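Local coordinates for protein CG14216 (Drosophila melanogaster, PDB 3OMX) that probably removes phosphate from phosphoserine and phosphothreonine of the RNA polymerase II C-terminal domain, a phosphatase step in RNA processing and transcription termination, at residues A[1-6]-A[99-104]; A[12-17]-A[135-140]. One frame throughout, in Å; residues are numbered along the deposited sequence.

Contact 1 of 2, residues A[1-6]-A[99-104]; sequences KLAVAV and EQFDII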
ATOM      1  N   LYS A   1      -3.796  17.221   9.887  1.00 63.21           N
ATOM      2  CA  LYS A   1      -4.226  15.930   9.322  1.00 66.08           C
ATOM      3  C   LYS A   1      -3.086  14.830   9.342  1.00 63.72           C
ATOM      4  O   LYS A   1      -1.857  15.121   9.165  1.00 62.35           O
ATOM      5  CB  LYS A   1      -4.764  16.102   7.870  1.00 70.41           C
ATOM      6  CG  LYS A   1      -6.298  16.165   7.719  1.00 70.63           C
ATOM      7  CD  LYS A   1      -7.006  14.950   8.308  1.00 73.02           C
ATOM      8  CE  LYS A   1      -8.516  15.307   8.639  1.00 82.59           C
ATOM      9  NZ  LYS A   1      -9.105  16.543   7.909  1.00 75.80           N
ATOM     10  N   LEU A   2      -3.485  13.569   9.531  1.00 62.01           N
ATOM     11  CA  LEU A   2      -2.512  12.492   9.410  1.00 55.28           C
ATOM     12  C   LEU A   2      -2.091  12.291   8.036  1.00 50.57           C
ATOM     13  O   LEU A   2      -2.857  12.378   7.107  1.00 53.77           O
ATOM     14  CB  LEU A   2      -2.978  11.119   9.857  1.00 56.63           C
ATOM     15  CG  LEU A   2      -4.247  10.667  10.465  1.00 58.54           C
ATOM     16  CD1 LEU A   2      -3.692  10.075  11.703  1.00 50.55           C
ATOM     17  CD2 LEU A   2      -5.133  11.978  10.693  1.00 65.82           C
ATOM     18  N   ALA A   3      -0.839  11.929   7.936  1.00 49.76           N
ATOM     19  CA  ALA A   3      -0.217  11.630   6.679  1.00 48.80           C
ATOM     20  C   ALA A   3      -0.149  10.119   6.712  1.00 42.47           C
ATOM     21  O   ALA A   3       0.375   9.581   7.670  1.00 46.78           O
ATOM     22  CB  ALA A   3       1.233  12.266   6.688  1.00 44.99           C
ATOM     23  N   VAL A   4      -0.582   9.436   5.660  1.00 41.12           N
ATOM     24  CA  VAL A   4      -0.610   8.013   5.693  1.00 40.63           C
ATOM     25  C   VAL A   4      -0.027   7.446   4.466  1.00 38.35           C
ATOM     26  O   VAL A   4      -0.182   8.015   3.424  1.00 36.68           O
ATOM     27  CB  VAL A   4      -2.141   7.511   5.719  1.00 44.69           C
ATOM     28  CG1 VAL A   4      -2.171   6.095   5.651  1.00 41.27           C
ATOM     29  CG2 VAL A   4      -2.792   7.923   7.017  1.00 44.44           C
ATOM     30  N   ALA A   5       0.616   6.276   4.577  1.00 36.65           N
ATOM     31  CA  ALA A   5       1.119   5.563   3.395  1.00 37.71           C
ATOM     32  C   ALA A   5       0.545   4.103   3.448  1.00 41.74           C
ATOM     33  O   ALA A   5       0.455   3.519   4.484  1.00 39.59           O
ATOM     34  CB  ALA A   5       2.604   5.517   3.488  1.00 41.34           C
ATOM     35  N   VAL A   6       0.244   3.552   2.312  1.00 37.88           N
ATOM     36  CA  VAL A   6      -0.217   2.281   2.168  1.00 38.91           C
ATOM     37  C   VAL A   6       0.743   1.599   1.194  1.00 40.94           C
ATOM     38  O   VAL A   6       1.036   2.154   0.171  1.00 37.95           O
ATOM     39  CB  VAL A   6      -1.668   2.154   1.600  1.00 39.70           C
ATOM     40  CG1 VAL A   6      -1.959   0.669   1.651  1.00 37.39           C
ATOM     41  CG2 VAL A   6      -2.761   2.801   2.410  1.00 33.05           C
ATOM     42  N   GLU A  99       9.488  10.844   1.633  1.00 49.13           N
ATOM     43  CA  GLU A  99       8.296  11.283   2.310  1.00 49.60           C
ATOM     44  C   GLU A  99       8.252  10.685   3.762  1.00 49.35           C
ATOM     45  O   GLU A  99       8.817   9.627   4.049  1.00 52.67           O
ATOM     46  CB  GLU A  99       7.106  10.891   1.464  1.00 54.04           C
ATOM     47  CG  GLU A  99       7.120  11.484   0.043  1.00 54.18           C
ATOM     48  CD  GLU A  99       6.746  12.961   0.047  1.00 59.46           C
ATOM     49  OE1 GLU A  99       6.246  13.456   1.114  1.00 61.83           O
ATOM     50  OE2 GLU A  99       6.932  13.615  -1.013  1.00 66.25           O
ATOM     51  N   GLN A 100       7.665  11.405   4.688  1.00 52.96           N
ATOM     52  CA  GLN A 100       7.544  10.965   6.089  1.00 55.45           C
ATOM     53  C   GLN A 100       6.051  10.838   6.433  1.00 49.91           C
ATOM     54  O   GLN A 100       5.271  11.623   5.923  1.00 47.51           O
ATOM     55  CB  GLN A 100       8.217  11.986   7.063  1.00 55.23           C
ATOM     56  CG  GLN A 100       9.718  11.836   6.960  1.00 56.28           C
ATOM     57  CD  GLN A 100      10.463  12.593   8.030  1.00 55.95           C
ATOM     58  OE1 GLN A 100       9.878  13.367   8.770  1.00 60.58           O
ATOM     59  NE2 GLN A 100      11.747  12.309   8.158  1.00 55.13           N
ATOM     60  N   PHE A 101       5.649   9.859   7.271  1.00 49.38           N
ATOM     61  CA  PHE A 101       4.216   9.665   7.510  1.00 44.60           C
ATOM     62  C   PHE A 101       3.924   9.523   8.940  1.00 45.91           C
ATOM     63  O   PHE A 101       4.845   9.332   9.698  1.00 46.38           O
ATOM     64  CB  PHE A 101       3.813   8.415   6.830  1.00 46.10           C
ATOM     65  CG  PHE A 101       4.118   8.400   5.353  1.00 42.63           C
ATOM     66  CD1 PHE A 101       3.256   9.023   4.435  1.00 41.23           C
ATOM     67  CD2 PHE A 101       5.273   7.809   4.906  1.00 40.52           C
ATOM     68  CE1 PHE A 101       3.527   9.008   3.082  1.00 39.43           C
ATOM     69  CE2 PHE A 101       5.544   7.804   3.562  1.00 42.38           C
ATOM     70  CZ  PHE A 101       4.651   8.401   2.657  1.00 42.43           C
ATOM     71  N   ASP A 102       2.655   9.667   9.339  1.00 45.62           N
ATOM     72  CA  ASP A 102       2.343   9.315  10.710  1.00 48.17           C
ATOM     73  C   ASP A 102       2.035   7.718  10.857  1.00 43.80           C
ATOM     74  O   ASP A 102       2.214   7.140  11.889  1.00 43.18           O
ATOM     75  CB  ASP A 102       1.167  10.106  11.148  1.00 49.12           C
ATOM     76  CG  ASP A 102       1.434  11.637  11.100  1.00 58.05           C
ATOM     77  OD1 ASP A 102       2.207  12.182  11.978  1.00 59.29           O
ATOM     78  OD2 ASP A 102       0.831  12.287  10.186  1.00 60.83           O
ATOM     79  N   ILE A 103       1.572   7.079   9.789  1.00 42.60           N
ATOM     80  CA  ILE A 103       1.107   5.724   9.817  1.00 42.69           C
ATOM     81  C   ILE A 103       1.425   5.201   8.492  1.00 38.80           C
ATOM     82  O   ILE A 103       1.180   5.885   7.530  1.00 41.05           O
ATOM     83  CB  ILE A 103      -0.378   5.699  10.060  1.00 42.46           C
ATOM     84  CG1 ILE A 103      -0.639   6.368  11.352  1.00 42.63           C
ATOM     85  CG2 ILE A 103      -0.915   4.248  10.080  1.00 39.70           C
ATOM     86  CD1 ILE A 103      -2.041   6.285  11.780  1.00 49.93           C
ATOM     87  N   ILE A 104       2.079   4.038   8.459  1.00 40.00           N
ATOM     88  CA  ILE A 104       2.289   3.260   7.238  1.00 36.79           C
ATOM     89  C   ILE A 104       1.587   1.921   7.429  1.00 39.07           C
ATOM     90  O   ILE A 104       1.825   1.267   8.442  1.00 43.03           O
ATOM     91  CB  ILE A 104       3.830   3.037   7.028  1.00 39.83           C
ATOM     92  CG1 ILE A 104       4.506   4.380   6.804  1.00 39.18           C
ATOM     93  CG2 ILE A 104       4.134   2.059   5.851  1.00 37.64           C
ATOM     94  CD1 ILE A 104       5.911   4.432   7.316  1.00 47.07           C
TER
HETATM   95  O   HOH W   1       0.558  15.137   9.818  1.00 58.20           O

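Contact 2 of 2, residues A[12-17]-A[135-140]; sequences MNRSME and VDVVDN. With VO4 (vanadate ion), chain E.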
ATOM      1  N   MET A  12       0.548  -1.697  -7.287  1.00 43.04           N
ATOM      2  CA  MET A  12      -0.391  -1.835  -8.384  1.00 41.71           C
ATOM      3  C   MET A  12      -1.809  -2.136  -7.951  1.00 44.37           C
ATOM      4  O   MET A  12      -2.770  -1.648  -8.554  1.00 42.40           O
ATOM      5  CB  MET A  12      -0.022  -2.975  -9.313  1.00 37.92           C
ATOM      6  CG  MET A  12       1.200  -2.829 -10.046  1.00 47.36           C
ATOM      7  SD  MET A  12       0.895  -1.754 -11.491  1.00 58.04           S
ATOM      8  CE  MET A  12      -0.653  -2.475 -11.947  1.00 49.59           C
ATOM      9  N   ASN A  13      -1.969  -3.058  -6.986  1.00 45.51           N
ATOM     10  CA  ASN A  13      -3.334  -3.521  -6.669  1.00 43.06           C
ATOM     11  C   ASN A  13      -3.768  -3.100  -5.280  1.00 43.66           C
ATOM     12  O   ASN A  13      -4.475  -2.107  -5.186  1.00 43.01           O
ATOM     13  CB  ASN A  13      -3.519  -5.012  -6.963  1.00 43.63           C
ATOM     14  CG  ASN A  13      -4.867  -5.584  -6.478  1.00 44.88           C
ATOM     15  OD1 ASN A  13      -4.901  -6.655  -5.895  1.00 46.34           O
ATOM     16  ND2 ASN A  13      -5.974  -4.901  -6.768  1.00 41.22           N
ATOM     17  N   ARG A  14      -3.363  -3.819  -4.221  1.00 40.34           N
ATOM     18  CA  ARG A  14      -3.899  -3.560  -2.946  1.00 38.71           C
ATOM     19  C   ARG A  14      -3.549  -2.155  -2.416  1.00 41.54           C
ATOM     20  O   ARG A  14      -4.300  -1.524  -1.681  1.00 39.24           O
ATOM     21  CB  ARG A  14      -3.373  -4.576  -1.958  1.00 37.25           C
ATOM     22  CG  ARG A  14      -3.871  -5.950  -2.173  1.00 39.91           C
ATOM     23  CD  ARG A  14      -3.028  -6.905  -1.400  1.00 38.41           C
ATOM     24  NE  ARG A  14      -1.685  -7.071  -1.977  1.00 38.78           N
ATOM     25  CZ  ARG A  14      -0.784  -7.926  -1.460  1.00 42.20           C
ATOM     26  NH1 ARG A  14      -1.078  -8.686  -0.422  1.00 39.96           N
ATOM     27  NH2 ARG A  14       0.415  -8.034  -1.967  1.00 43.30           N
ATOM     28  N   SER A  15      -2.330  -1.723  -2.634  1.00 41.17           N
ATOM     29  CA  SER A  15      -1.971  -0.450  -2.109  1.00 39.59           C
ATOM     30  C   SER A  15      -2.721   0.653  -2.910  1.00 40.16           C
ATOM     31  O   SER A  15      -3.136   1.588  -2.338  1.00 37.98           O
ATOM     32  CB  SER A  15      -0.473  -0.327  -2.170  1.00 41.27           C
ATOM     33  OG  SER A  15      -0.064  -0.243  -3.467  1.00 40.62           O
ATOM     34  N   MET A  16      -2.974   0.453  -4.201  1.00 39.05           N
ATOM     35  CA  MET A  16      -3.637   1.450  -5.018  1.00 40.85           C
ATOM     36  C   MET A  16      -5.223   1.498  -4.837  1.00 47.23           C
ATOM     37  O   MET A  16      -5.809   2.586  -4.832  1.00 46.60           O
ATOM     38  CB  MET A  16      -3.227   1.308  -6.453  1.00 41.83           C
ATOM     39  CG  MET A  16      -1.775   1.799  -6.723  1.00 41.29           C
ATOM     40  SD  MET A  16      -1.638   3.549  -6.527  1.00 49.37           S
ATOM     41  CE  MET A  16      -2.259   4.098  -8.102  1.00 41.47           C
ATOM     42  N   GLU A  17      -5.887   0.360  -4.604  1.00 43.10           N
ATOM     43  CA  GLU A  17      -7.268   0.395  -4.204  1.00 43.45           C
ATOM     44  C   GLU A  17      -7.437   1.118  -2.902  1.00 45.14           C
ATOM     45  O   GLU A  17      -8.401   1.818  -2.713  1.00 46.53           O
ATOM     46  CB  GLU A  17      -7.737  -0.996  -3.963  1.00 42.25           C
ATOM     47  CG  GLU A  17      -9.218  -1.157  -3.953  1.00 50.17           C
ATOM     48  CD  GLU A  17      -9.869  -1.105  -5.333  1.00 54.64           C
ATOM     49  OE1 GLU A  17      -9.345  -1.652  -6.360  1.00 57.05           O
ATOM     50  OE2 GLU A  17     -10.960  -0.504  -5.418  1.00 63.92           O
ATOM     51  N   VAL A 135      -2.155  -4.879   8.063  1.00 39.36           N
ATOM     52  CA  VAL A 135      -3.472  -5.322   7.957  1.00 44.07           C
ATOM     53  C   VAL A 135      -3.488  -6.261   6.732  1.00 45.79           C
ATOM     54  O   VAL A 135      -3.352  -5.768   5.575  1.00 42.64           O
ATOM     55  CB  VAL A 135      -4.437  -4.172   7.638  1.00 41.47           C
ATOM     56  CG1 VAL A 135      -5.793  -4.804   7.375  1.00 44.36           C
ATOM     57  CG2 VAL A 135      -4.490  -3.065   8.796  1.00 37.92           C
ATOM     58  N   ASP A 136      -3.669  -7.567   6.958  1.00 41.59           N
ATOM     59  CA  ASP A 136      -3.600  -8.535   5.858  1.00 43.29           C
ATOM     60  C   ASP A 136      -4.671  -8.363   4.829  1.00 40.30           C
ATOM     61  O   ASP A 136      -5.838  -8.381   5.109  1.00 43.20           O
ATOM     62  CB  ASP A 136      -3.673 -10.034   6.330  1.00 44.28           C
ATOM     63  CG  ASP A 136      -2.398 -10.526   7.123  1.00 55.72           C
ATOM     64  OD1 ASP A 136      -1.184 -10.399   6.702  1.00 53.08           O
ATOM     65  OD2 ASP A 136      -2.639 -11.120   8.223  1.00 65.26           O
ATOM     66  N   VAL A 137      -4.273  -8.277   3.569  1.00 41.64           N
ATOM     67  CA  VAL A 137      -5.219  -8.336   2.514  1.00 37.15           C
ATOM     68  C   VAL A 137      -4.728  -9.229   1.409  1.00 39.88           C
ATOM     69  O   VAL A 137      -3.535  -9.234   1.063  1.00 38.34           O
ATOM     70  CB  VAL A 137      -5.766  -6.931   2.050  1.00 41.06           C
ATOM     71  CG1 VAL A 137      -5.205  -5.767   2.807  1.00 39.26           C
ATOM     72  CG2 VAL A 137      -5.791  -6.779   0.595  1.00 38.21           C
ATOM     73  N   VAL A 138      -5.646 -10.024   0.867  1.00 39.32           N
ATOM     74  CA  VAL A 138      -5.239 -10.956  -0.133  1.00 39.12           C
ATOM     75  C   VAL A 138      -5.089 -10.253  -1.500  1.00 44.85           C
ATOM     76  O   VAL A 138      -5.797  -9.288  -1.848  1.00 41.56           O
ATOM     77  CB  VAL A 138      -6.225 -12.112  -0.136  1.00 47.24           C
ATOM     78  CG1 VAL A 138      -5.982 -13.019  -1.305  1.00 47.56           C
ATOM     79  CG2 VAL A 138      -6.112 -12.975   1.192  1.00 43.51           C
ATOM     80  N   ASP A 139      -4.161 -10.743  -2.279  1.00 43.99           N
ATOM     81  CA  ASP A 139      -3.835 -10.095  -3.489  1.00 42.83           C
ATOM     82  C   ASP A 139      -4.675 -10.496  -4.695  1.00 49.15           C
ATOM     83  O   ASP A 139      -4.179 -11.004  -5.670  1.00 49.68           O
ATOM     84  CB  ASP A 139      -2.340 -10.240  -3.774  1.00 46.21           C
ATOM     85  CG  ASP A 139      -1.860  -9.422  -5.046  1.00 55.18           C
ATOM     86  OD1 ASP A 139      -2.655  -8.597  -5.629  1.00 52.03           O
ATOM     87  OD2 ASP A 139      -0.682  -9.613  -5.491  1.00 54.31           O
ATOM     88  N   ASN A 140      -5.951 -10.123  -4.717  1.00 48.87           N
ATOM     89  CA  ASN A 140      -6.715 -10.135  -5.939  1.00 41.67           C
ATOM     90  C   ASN A 140      -7.671  -8.847  -5.918  1.00 47.11           C
ATOM     91  O   ASN A 140      -7.791  -8.183  -4.904  1.00 46.26           O
ATOM     92  CB  ASN A 140      -7.490 -11.435  -5.993  1.00 43.44           C
ATOM     93  CG  ASN A 140      -8.419 -11.589  -4.845  1.00 48.26           C
ATOM     94  OD1 ASN A 140      -9.398 -10.859  -4.727  1.00 50.13           O
ATOM     95  ND2 ASN A 140      -8.127 -12.505  -3.980  1.00 43.39           N
TER
HETATM   96  V   VO4 E 300       0.286  -5.163  -4.801  1.00 48.57           V
HETATM   97  O1  VO4 E 300      -0.022  -6.613  -6.092  1.00 52.20           O
HETATM   98  O2  VO4 E 300       0.822  -4.218  -6.339  1.00 49.23           O
HETATM   99  O3  VO4 E 300       1.683  -6.342  -4.091  1.00 46.69           O
HETATM  100  O4  VO4 E 300      -1.450  -5.651  -4.260  1.00 46.68           O

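Contact 1 of 2, residues A[1-6]-A[99-104]
The start of strand 3-8 pairs in parallel with strand 103-106 in the middle of the mixed sheet, V4 bridging I103 and A5 bridging I104. A5 N donates to I103 O at 3.0 Å. Before the regular pairing begins, A3 O takes the N-H of D102 at 2.8 Å and, weakly, that of I103. D102 returns a bond through its side chain: OD2 receives A3 N at 2.8 Å on its anti lone pair, CG lying beside the backbone N (chi1 -61°), and a water links this oxygen to K1 O. Backbone and carboxylate thus hold A3 from both its N-H and its C=O. On the A5 face of the sheet, the ring of F101 lies flat against the methyl: A5 CB stands 3.4 Å from the ring centroid, only 4° off the normal, a CH-pi contact, and A5 CB also meets I104 CG1 at 4.0 Å. On the V4 face, L2 CD1 reaches I103 CD1 at 4.1 Å. Helix 141-158 covers V4 and I103 through I155, while strand 28-33 bonds to the other edge of strand 3-8 and strand 129-134 flanks I103 and I104.

Contact 2 of 2, residues A[12-17]-A[135-140]
R14, at the start of helix 14-24, sends its guanidinium to the loop 135-140 and to the bound vanadate at once. Among the hydrogen bonds, R14 NH1 donates to V137 O at 2.9 Å, the oxygen lying 5° from the guanidinium plane. Vanadate O4 is gripped twice by the same residue, by R14 N at 2.6 Å and by R14 NE at 2.7 Å, while R14 NH2 reaches O3; a bend at chi3 (-72°) brings NE round to the oxyanion. M12 N and N13 N both point to O2, as expected of a phosphatase loop cradling a transition-state analogue. Stacking comes next: D139 CB sits 3.6 Å from R14 CZ over one guanidinium face, and the carboxylate plane is turned only 2° from that of R14. The carboxylate is close to the vanadate too, D139 OD2 lying 3.1 Å from O1. Apolar contact is made by V137 CG2, which packs against R14 CD at 3.4 Å. A leucine in place of R14 would probably leave V137 O without this donor and strip the vanadate of its guanidinium grip. R14 NH1, already bonded to V137 O, also forms a salt bridge with E108. N140 caps helix 141-158 through D143 N, and N13 packs on A144 of that helix and M80 of helix 77-85.

Contacts 1 and 2 lie about 17 Å apart, centre to centre, and are joined by the chain itself: strand 3-8, whose start is paired in contact 1, runs on to C8 and the vanadate-binding loop, which leads into helix 14-24 of contact 2. They also touch directly, V6 O packing 3.7 Å from S15 CB. The I104 side chain is about 13 Å from the vanadate, so contact 1 belongs to the sheet framework, whereas contact 2 supplies M12, N13, R14 and D139 to the pocket. Their segments alternate in sequence, and strand 129-134, next to 103-106 in the sheet, leads into the loop carrying D139, so contact 1 pairs two strands of the sheet, and contact 2 is built from the helix and loop that follow strands 3-8 and 129-134.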